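Local structure of propionate kinase (Francisella tularensis subsp. tularensis, 3KHY) at residues S177-S182 with A377-N382; R299-V304 with S336-L341; V14-I19 with V42-E47. The protein probably catalyses the reversible, magnesium-dependent transfer of a phosphate from ATP to acetate or propionate, as a homodimeric kinase of the acetokinase family. One frame throughout, in Å; residues are numbered along the deposited sequence.

In the fold
The three contacts spread across the two-sheet architecture of an actin-like ATPase. Contact 3 belongs to the eight-stranded sheet and contact 2 to the helices beside the five-stranded one; their centres lie 38 Å apart, on opposite sides of the chain's centre. Contact 1 lies 19 Å from contact 3 and 28 Å from contact 2, centre to centre, and touches contact 3 directly, Ala377 CB packing on Ile19 CG2 at 3.8 Å. Side chain to side chain, Tyr180 of contact 1 is about 6 Å from Glu372, a predicted magnesium ligand, and Val304 of contact 2 about 8 Å from Leu201 of the predicted ATP site; Lys15, also predicted to bind ATP, lies within contact 3.

Contact 1: S177-S182 with A377-N382; sequences SHKYVS and AQETQN
Lys179 and Glu379 reach for each other from opposite directions, bridging two helices whose nearest CA atoms, those of Tyr180 and Gln378, are still 9.7 Å apart. The lysine suits so wide a gap: with CG anti to the backbone N (chi1 -172°) the chain runs out nearly straight and bends only at its last torsion, which turns NZ to Glu379. Glu379 is folded instead, bent at chi2 (-74°), and offers OE2 to Lys179 NZ at 2.9 Å in a salt bridge, although the position of NZ is somewhat uncertain. Its other oxygen, OE1, is hydrogen-bonded to Ser96 OG, a second hold that should limit rotation of the carboxylate.

Beside this pair, Gln378 lies almost extended and brings OE1 to the edge of the Tyr180 ring, near its plane, 4.4 Å from Tyr180 CD1. This is loose packing. The ring also rests on Leu374 and Met375, one turn back along helix 372-382, and Met375 supports Lys179 too, so apolar surface backs the ionic link.

The arrangement is a partly buried helix-helix contact joining helix 175-188 to the C-terminal helix 372-382 of an actin-like ATPase fold. It borders the probable nucleotide site: the Tyr180 side chain is about 6 Å from that of Glu372, a predicted magnesium ligand.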
loop_
_atom_site.group_PDB
_atom_site.type_symbol
_atom_site.label_atom_id
_atom_site.label_comp_id
_atom_site.label_asym_id
_atom_site.label_seq_id
_atom_site.Cartn_x
_atom_site.Cartn_y
_atom_site.Cartn_z
ATOM N N SER A 177 8.346 11.142 -16.987
ATOM C CA SER A 177 7.172 10.869 -17.811
ATOM C C SER A 177 5.930 11.574 -17.240
ATOM O O SER A 177 5.165 12.185 -17.980
ATOM C CB SER A 177 6.951 9.362 -17.944
ATOM O OG SER A 177 5.718 9.077 -18.593
ATOM N N HIS A 178 5.730 11.494 -15.924
ATOM C CA HIS A 178 4.613 12.198 -15.299
ATOM C C HIS A 178 4.669 13.708 -15.523
ATOM O O HIS A 178 3.652 14.347 -15.767
ATOM C CB HIS A 178 4.520 11.866 -13.804
ATOM C CG HIS A 178 4.086 10.457 -13.548
ATOM N ND1 HIS A 178 2.848 9.991 -13.925
ATOM C CD2 HIS A 178 4.729 9.409 -12.983
ATOM C CE1 HIS A 178 2.743 8.712 -13.603
ATOM N NE2 HIS A 178 3.871 8.334 -13.030
ATOM N N LYS A 179 5.867 14.269 -15.477
ATOM C CA LYS A 179 6.034 15.693 -15.753
ATOM C C LYS A 179 5.725 16.053 -17.208
ATOM O O LYS A 179 4.945 16.961 -17.488
ATOM C CB LYS A 179 7.459 16.127 -15.404
ATOM C CG LYS A 179 7.677 17.640 -15.466
ATOM C CD LYS A 179 9.024 18.021 -14.868
ATOM C CE LYS A 179 9.148 19.532 -14.689
ATOM N NZ LYS A 179 9.828 20.117 -15.865
ATOM N N TYR A 180 6.352 15.343 -18.137
ATOM C CA TYR A 180 6.111 15.576 -19.552
ATOM C C TYR A 180 4.624 15.422 -19.885
ATOM O O TYR A 180 4.041 16.270 -20.544
ATOM C CB TYR A 180 6.955 14.638 -20.422
ATOM C CG TYR A 180 6.618 14.759 -21.886
ATOM C CD1 TYR A 180 7.199 15.754 -22.667
ATOM C CD2 TYR A 180 5.689 13.915 -22.478
ATOM C CE1 TYR A 180 6.881 15.892 -23.997
ATOM C CE2 TYR A 180 5.359 14.042 -23.822
ATOM C CZ TYR A 180 5.960 15.036 -24.571
ATOM O OH TYR A 180 5.637 15.181 -25.893
ATOM N N VAL A 181 4.001 14.343 -19.426
ATOM C CA VAL A 181 2.602 14.083 -19.801
ATOM C C VAL A 181 1.632 15.104 -19.178
ATOM O O VAL A 181 0.683 15.556 -19.825
ATOM C CB VAL A 181 2.191 12.621 -19.478
ATOM C CG1 VAL A 181 0.681 12.443 -19.562
ATOM C CG2 VAL A 181 2.878 11.666 -20.456
ATOM N N SER A 182 1.866 15.477 -17.925
ATOM C CA SER A 182 1.000 16.457 -17.305
ATOM C C SER A 182 1.212 17.809 -17.984
ATOM O O SER A 182 0.268 18.570 -18.136
ATOM C CB SER A 182 1.196 16.532 -15.783
ATOM O OG SER A 182 2.528 16.869 -15.444
ATOM N N ALA A 377 15.750 16.200 -23.010
ATOM C CA ALA A 377 16.367 17.168 -23.922
ATOM C C ALA A 377 15.899 18.588 -23.618
ATOM O O ALA A 377 16.689 19.530 -23.665
ATOM C CB ALA A 377 16.078 16.815 -25.373
ATOM N N GLN A 378 14.615 18.738 -23.295
ATOM C CA GLN A 378 14.071 20.052 -22.950
ATOM C C GLN A 378 14.610 20.574 -21.622
ATOM O O GLN A 378 14.910 21.764 -21.488
ATOM C CB GLN A 378 12.544 20.018 -22.919
ATOM C CG GLN A 378 11.900 19.806 -24.278
ATOM C CD GLN A 378 10.411 19.557 -24.174
ATOM O OE1 GLN A 378 9.897 19.246 -23.097
ATOM N NE2 GLN A 378 9.710 19.678 -25.292
ATOM N N GLU A 379 14.710 19.687 -20.632
ATOM C CA GLU A 379 15.280 20.052 -19.337
ATOM C C GLU A 379 16.729 20.492 -19.486
ATOM O O GLU A 379 17.195 21.413 -18.810
ATOM C CB GLU A 379 15.216 18.855 -18.387
ATOM C CG GLU A 379 13.823 18.555 -17.905
ATOM C CD GLU A 379 13.384 19.565 -16.881
ATOM O OE1 GLU A 379 14.039 19.633 -15.819
ATOM O OE2 GLU A 379 12.411 20.300 -17.144
ATOM N N THR A 380 17.443 19.809 -20.369
ATOM C CA THR A 380 18.858 20.089 -20.596
ATOM C C THR A 380 19.035 21.437 -21.300
ATOM O O THR A 380 19.797 22.286 -20.846
ATOM C CB THR A 380 19.512 18.959 -21.414
ATOM O OG1 THR A 380 19.443 17.735 -20.667
ATOM C CG2 THR A 380 20.980 19.286 -21.730
ATOM N N GLN A 381 18.308 21.628 -22.393
ATOM C CA GLN A 381 18.306 22.891 -23.126
ATOM C C GLN A 381 18.038 24.080 -22.195
ATOM O O GLN A 381 18.659 25.138 -22.315
ATOM C CB GLN A 381 17.244 22.844 -24.226
ATOM C CG GLN A 381 17.026 24.164 -24.955
ATOM C CD GLN A 381 18.180 24.525 -25.859
ATOM O OE1 GLN A 381 18.956 23.660 -26.270
ATOM N NE2 GLN A 381 18.300 25.808 -26.184
ATOM N N ASN A 382 17.111 23.894 -21.263
ATOM C CA ASN A 382 16.724 24.951 -20.342
ATOM C C ASN A 382 17.886 25.460 -19.491
ATOM O O ASN A 382 17.874 26.605 -19.044
ATOM C CB ASN A 382 15.586 24.476 -19.438
ATOM C CG ASN A 382 15.069 25.575 -18.530
ATOM O OD1 ASN A 382 15.029 25.420 -17.309
ATOM N ND2 ASN A 382 14.675 26.696 -19.122
#

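Contact 2: R299-V304 with S336-L341; sequences RVAKFV and SKLANL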
loop_
_atom_site.group_PDB
_atom_site.type_symbol
_atom_site.label_atom_id
_atom_site.label_comp_id
_atom_site.label_asym_id
_atom_site.label_seq_id
_atom_site.Cartn_x
_atom_site.Cartn_y
_atom_site.Cartn_z
ATOM N N ARG A 299 -6.274 -2.817 -9.413
ATOM C CA ARG A 299 -5.345 -2.029 -8.615
ATOM C C ARG A 299 -5.201 -0.613 -9.184
ATOM O O ARG A 299 -5.213 0.367 -8.425
ATOM C CB ARG A 299 -3.975 -2.699 -8.469
ATOM C CG ARG A 299 -3.101 -1.903 -7.490
ATOM C CD ARG A 299 -1.843 -2.612 -7.061
ATOM N NE ARG A 299 -2.058 -3.975 -6.560
ATOM C CZ ARG A 299 -1.053 -4.819 -6.365
ATOM N NH1 ARG A 299 0.189 -4.406 -6.617
ATOM N NH2 ARG A 299 -1.276 -6.057 -5.935
ATOM N N VAL A 300 -5.118 -0.489 -10.509
ATOM C CA VAL A 300 -5.071 0.859 -11.099
ATOM C C VAL A 300 -6.336 1.636 -10.723
ATOM O O VAL A 300 -6.268 2.806 -10.333
ATOM C CB VAL A 300 -4.957 0.838 -12.648
ATOM C CG1 VAL A 300 -5.044 2.281 -13.219
ATOM C CG2 VAL A 300 -3.667 0.140 -13.092
ATOM N N ALA A 301 -7.496 0.995 -10.863
ATOM C CA ALA A 301 -8.752 1.650 -10.513
ATOM C C ALA A 301 -8.795 2.078 -9.045
ATOM O O ALA A 301 -9.275 3.166 -8.739
ATOM C CB ALA A 301 -9.947 0.761 -10.850
ATOM N N LYS A 302 -8.292 1.235 -8.134
ATOM C CA LYS A 302 -8.240 1.605 -6.720
ATOM C C LYS A 302 -7.383 2.854 -6.439
ATOM O O LYS A 302 -7.757 3.688 -5.605
ATOM C CB LYS A 302 -7.780 0.426 -5.843
ATOM C CG LYS A 302 -8.930 -0.517 -5.497
ATOM C CD LYS A 302 -8.482 -1.701 -4.679
ATOM C CE LYS A 302 -8.066 -1.285 -3.279
ATOM N NZ LYS A 302 -7.653 -2.495 -2.523
ATOM N N PHE A 303 -6.243 2.970 -7.118
ATOM C CA PHE A 303 -5.390 4.143 -6.972
ATOM C C PHE A 303 -6.070 5.387 -7.550
ATOM O O PHE A 303 -6.031 6.452 -6.955
ATOM C CB PHE A 303 -4.012 3.930 -7.622
ATOM C CG PHE A 303 -2.975 3.347 -6.685
ATOM C CD1 PHE A 303 -2.138 4.176 -5.945
ATOM C CD2 PHE A 303 -2.866 1.974 -6.523
ATOM C CE1 PHE A 303 -1.205 3.642 -5.072
ATOM C CE2 PHE A 303 -1.922 1.432 -5.666
ATOM C CZ PHE A 303 -1.089 2.268 -4.940
ATOM N N VAL A 304 -6.672 5.257 -8.727
ATOM C CA VAL A 304 -7.402 6.366 -9.308
ATOM C C VAL A 304 -8.444 6.856 -8.316
ATOM O O VAL A 304 -8.519 8.044 -8.018
ATOM C CB VAL A 304 -8.127 5.954 -10.595
ATOM C CG1 VAL A 304 -9.064 7.076 -11.043
ATOM C CG2 VAL A 304 -7.110 5.617 -11.687
ATOM N N SER A 336 -14.067 0.421 -16.863
ATOM C CA SER A 336 -15.181 -0.409 -16.423
ATOM C C SER A 336 -15.244 -0.469 -14.895
ATOM O O SER A 336 -16.316 -0.352 -14.292
ATOM C CB SER A 336 -15.029 -1.824 -16.987
ATOM O OG SER A 336 -16.146 -2.612 -16.646
ATOM N N LYS A 337 -14.088 -0.635 -14.264
ATOM C CA LYS A 337 -14.054 -0.763 -12.809
ATOM C C LYS A 337 -14.276 0.570 -12.095
ATOM O O LYS A 337 -14.474 0.606 -10.887
ATOM C CB LYS A 337 -12.745 -1.436 -12.372
ATOM C CG LYS A 337 -12.734 -2.927 -12.740
ATOM C CD LYS A 337 -11.405 -3.609 -12.469
ATOM C CE LYS A 337 -11.561 -5.137 -12.525
ATOM N NZ LYS A 337 -12.195 -5.635 -13.794
ATOM N N LEU A 338 -14.229 1.664 -12.853
ATOM C CA LEU A 338 -14.412 3.004 -12.303
ATOM C C LEU A 338 -15.825 3.543 -12.582
ATOM O O LEU A 338 -16.091 4.725 -12.408
ATOM C CB LEU A 338 -13.368 3.964 -12.876
ATOM C CG LEU A 338 -11.955 3.746 -12.313
ATOM C CD1 LEU A 338 -10.894 4.395 -13.210
ATOM C CD2 LEU A 338 -11.831 4.244 -10.874
ATOM N N ALA A 339 -16.729 2.659 -12.978
ATOM C CA ALA A 339 -18.095 3.060 -13.312
ATOM C C ALA A 339 -18.778 3.854 -12.188
ATOM O O ALA A 339 -19.445 4.849 -12.452
ATOM C CB ALA A 339 -18.933 1.838 -13.697
ATOM N N ASN A 340 -18.610 3.428 -10.939
ATOM C CA ASN A 340 -19.312 4.093 -9.837
ATOM C C ASN A 340 -18.768 5.482 -9.524
ATOM O O ASN A 340 -19.358 6.228 -8.733
ATOM C CB ASN A 340 -19.317 3.230 -8.571
ATOM C CG ASN A 340 -20.102 1.947 -8.748
ATOM O OD1 ASN A 340 -21.161 1.939 -9.382
ATOM N ND2 ASN A 340 -19.596 0.854 -8.174
ATOM N N LEU A 341 -17.644 5.834 -10.146
ATOM C CA LEU A 341 -17.040 7.142 -9.925
ATOM C C LEU A 341 -17.253 8.109 -11.093
ATOM O O LEU A 341 -16.578 9.134 -11.174
ATOM C CB LEU A 341 -15.537 7.005 -9.666
ATOM C CG LEU A 341 -15.063 6.705 -8.243
ATOM C CD1 LEU A 341 -15.661 5.417 -7.742
ATOM C CD2 LEU A 341 -13.542 6.640 -8.199
#
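Leu338 drives its branched end against Ala301 and Val304, which are one turn apart on helix 287-307 and so lie on much the same face. Its side chain leaves the backbone with CG anti to the carbonyl carbon (chi1 -73°), and CB points at the helix without itself touching it. The contact begins at Leu338 CG, which meets the methyl of Ala301, CB, at 3.9 Å. From here the two branches divide the work. Leu338 CD1 goes to the valine, 3.9 Å from Val304 CG1. Leu338 CD2 settles over the turn of helix, 3.5 Å from the backbone oxygen Ala301 O, and keeps in touch with both Ala301 CB and Val304 CG1. The leucine and valine side chains cross at a slant, and a forked tip is well suited to span both partners.

A small residue at Ala301 lets the backbones come close, with its CA 6.1 Å from the CA of Leu338. Ala301 CB also receives Lys337 CB at 3.9 Å. Beyond that carbon the lysine leads away from the contact, and NZ forms a salt bridge with Glu294, an earlier residue of helix 287-307.

The contact is buried where the chain around Leu338, next to helix 328-337, lies against helix 287-307. Val304 and Leu338 both rest on Leu317 of strand 316-320, and Val304 also on Ile207 of strand 205-211. Ala301 packs on Ile309 of the second subunit, placing the contact at the dimer interface, where Lys302 also forms a salt bridge with Asp217 of the second subunit.

Contact 3: V14-I19 with V42-E47; sequences VKFALI and VVFKAE
Strands 14-19 and 42-45 run nearly parallel, their axes 17° apart in direction and 9.0 Å apart at closest approach, too distant for backbone hydrogen bonds, since strand 25-33 lies between them in the sheet. Phe16 spans the gap. Its CB points toward strand 42-45, with CG between the backbone N and the carbonyl carbon (chi1 60°), and the far end of the ring, CE1, CZ and CE2, makes the contact.

Phe16 CZ lies 3.6 Å from the backbone oxygen Val43 O and 3.7 Å from Phe44 CE1, while Phe16 CE2 meets Val42 CG1 at 3.9 Å. The valine methyl arrives at the edge of the Phe16 ring, near its plane. Val42 and Phe44 each cross the Phe16 side chain at about a right angle; the planes of the Phe16 and Phe44 rings are inclined at 55° with centroids 5.5 Å apart, an oblique pairing. Val42 and Phe44, two apart on the same strand, thus put their apolar groups on the same aromatic tip, and a large flat residue at Phe16 is long enough to meet both.

Helix 59-72 covers the cluster: Leu66 packs on Phe16, Met65 on Val42, and Phe69 stacks on Phe44. The side chain of Lys15, predicted to bind ATP, forms a salt bridge with Glu373, while that of Phe16 packs under the helix. Hydrophobic side chains reaching across an intervening strand to meet under a covering helix fit the layered sheet-and-helix core of an actin-like ATPase domain.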
loop_
_atom_site.group_PDB
_atom_site.type_symbol
_atom_site.label_atom_id
_atom_site.label_comp_id
_atom_site.label_asym_id
_atom_site.label_seq_id
_atom_site.Cartn_x
_atom_site.Cartn_y
_atom_site.Cartn_z
ATOM N N VAL A 14 23.840 1.152 -22.876
ATOM C CA VAL A 14 23.665 2.586 -23.051
ATOM C C VAL A 14 22.525 2.835 -24.022
ATOM O O VAL A 14 22.597 2.467 -25.191
ATOM C CB VAL A 14 24.935 3.277 -23.597
ATOM C CG1 VAL A 14 24.677 4.773 -23.798
ATOM C CG2 VAL A 14 26.121 3.057 -22.658
ATOM N N LYS A 15 21.459 3.451 -23.534
ATOM C CA LYS A 15 20.372 3.847 -24.404
ATOM C C LYS A 15 20.624 5.290 -24.809
ATOM O O LYS A 15 20.956 6.114 -23.962
ATOM C CB LYS A 15 19.052 3.730 -23.658
ATOM C CG LYS A 15 17.872 4.252 -24.433
ATOM C CD LYS A 15 16.645 4.316 -23.555
ATOM C CE LYS A 15 15.491 4.969 -24.288
ATOM N NZ LYS A 15 14.255 4.910 -23.466
ATOM N N PHE A 16 20.495 5.606 -26.094
ATOM C CA PHE A 16 20.787 6.971 -26.531
ATOM C C PHE A 16 19.809 7.534 -27.555
ATOM O O PHE A 16 19.142 6.793 -28.273
ATOM C CB PHE A 16 22.231 7.088 -27.051
ATOM C CG PHE A 16 22.536 6.189 -28.217
ATOM C CD1 PHE A 16 22.281 6.605 -29.511
ATOM C CD2 PHE A 16 23.091 4.939 -28.019
ATOM C CE1 PHE A 16 22.569 5.788 -30.586
ATOM C CE2 PHE A 16 23.377 4.118 -29.087
ATOM C CZ PHE A 16 23.117 4.546 -30.372
ATOM N N ALA A 17 19.732 8.859 -27.609
ATOM C CA ALA A 17 18.919 9.536 -28.605
ATOM C C ALA A 17 19.501 10.903 -28.911
ATOM O O ALA A 17 20.050 11.572 -28.033
ATOM C CB ALA A 17 17.482 9.676 -28.115
ATOM N N LEU A 18 19.368 11.312 -30.163
ATOM C CA LEU A 18 19.790 12.631 -30.594
ATOM C C LEU A 18 18.540 13.431 -30.904
ATOM O O LEU A 18 17.789 13.088 -31.818
ATOM C CB LEU A 18 20.639 12.501 -31.849
ATOM C CG LEU A 18 21.502 13.701 -32.218
ATOM C CD1 LEU A 18 22.318 14.162 -31.013
ATOM C CD2 LEU A 18 22.404 13.315 -33.378
ATOM N N ILE A 19 18.309 14.493 -30.143
ATOM C CA ILE A 19 17.037 15.190 -30.208
ATOM C C ILE A 19 17.227 16.682 -30.468
ATOM O O ILE A 19 18.137 17.301 -29.931
ATOM C CB ILE A 19 16.241 14.954 -28.906
ATOM C CG1 ILE A 19 15.870 13.474 -28.804
ATOM C CG2 ILE A 19 14.981 15.833 -28.839
ATOM C CD1 ILE A 19 15.330 13.084 -27.466
ATOM N N VAL A 42 25.672 -2.633 -30.777
ATOM C CA VAL A 42 25.021 -1.336 -30.735
ATOM C C VAL A 42 24.020 -1.237 -31.877
ATOM O O VAL A 42 24.368 -1.452 -33.043
ATOM C CB VAL A 42 26.041 -0.196 -30.847
ATOM C CG1 VAL A 42 25.370 1.143 -30.562
ATOM C CG2 VAL A 42 27.203 -0.443 -29.892
ATOM N N VAL A 43 22.770 -0.944 -31.538
ATOM C CA VAL A 43 21.750 -0.690 -32.551
ATOM C C VAL A 43 21.618 0.808 -32.789
ATOM O O VAL A 43 21.576 1.592 -31.847
ATOM C CB VAL A 43 20.378 -1.238 -32.139
ATOM C CG1 VAL A 43 19.389 -1.074 -33.288
ATOM C CG2 VAL A 43 20.488 -2.702 -31.727
ATOM N N PHE A 44 21.590 1.201 -34.055
ATOM C CA PHE A 44 21.377 2.585 -34.428
ATOM C C PHE A 44 20.132 2.641 -35.292
ATOM O O PHE A 44 20.021 1.910 -36.286
ATOM C CB PHE A 44 22.541 3.104 -35.269
ATOM C CG PHE A 44 23.850 3.198 -34.533
ATOM C CD1 PHE A 44 24.206 4.359 -33.871
ATOM C CD2 PHE A 44 24.753 2.146 -34.559
ATOM C CE1 PHE A 44 25.419 4.453 -33.219
ATOM C CE2 PHE A 44 25.970 2.239 -33.915
ATOM C CZ PHE A 44 26.303 3.386 -33.246
ATOM N N LYS A 45 19.209 3.522 -34.942
ATOM C CA LYS A 45 18.005 3.708 -35.742
ATOM C C LYS A 45 17.883 5.155 -36.186
ATOM O O LYS A 45 17.531 6.029 -35.393
ATOM C CB LYS A 45 16.767 3.290 -34.950
ATOM C CG LYS A 45 16.727 1.809 -34.593
ATOM C CD LYS A 45 15.568 1.506 -33.643
ATOM C CE LYS A 45 15.363 0.005 -33.489
ATOM N NZ LYS A 45 14.268 -0.329 -32.535
ATOM N N ALA A 46 18.189 5.409 -37.453
ATOM C CA ALA A 46 17.941 6.721 -38.035
ATOM C C ALA A 46 16.868 6.544 -39.087
ATOM O O ALA A 46 15.731 6.227 -38.759
ATOM C CB ALA A 46 19.202 7.292 -38.644
ATOM N N GLU A 47 17.236 6.732 -40.350
ATOM C CA GLU A 47 16.327 6.435 -41.449
ATOM C C GLU A 47 16.032 4.938 -41.480
ATOM O O GLU A 47 14.885 4.527 -41.679
ATOM C CB GLU A 47 16.916 6.892 -42.782
ATOM C CG GLU A 47 16.335 8.198 -43.296
ATOM C CD GLU A 47 14.853 8.092 -43.623
ATOM O OE1 GLU A 47 14.366 6.959 -43.837
ATOM O OE2 GLU A 47 14.177 9.144 -43.669
#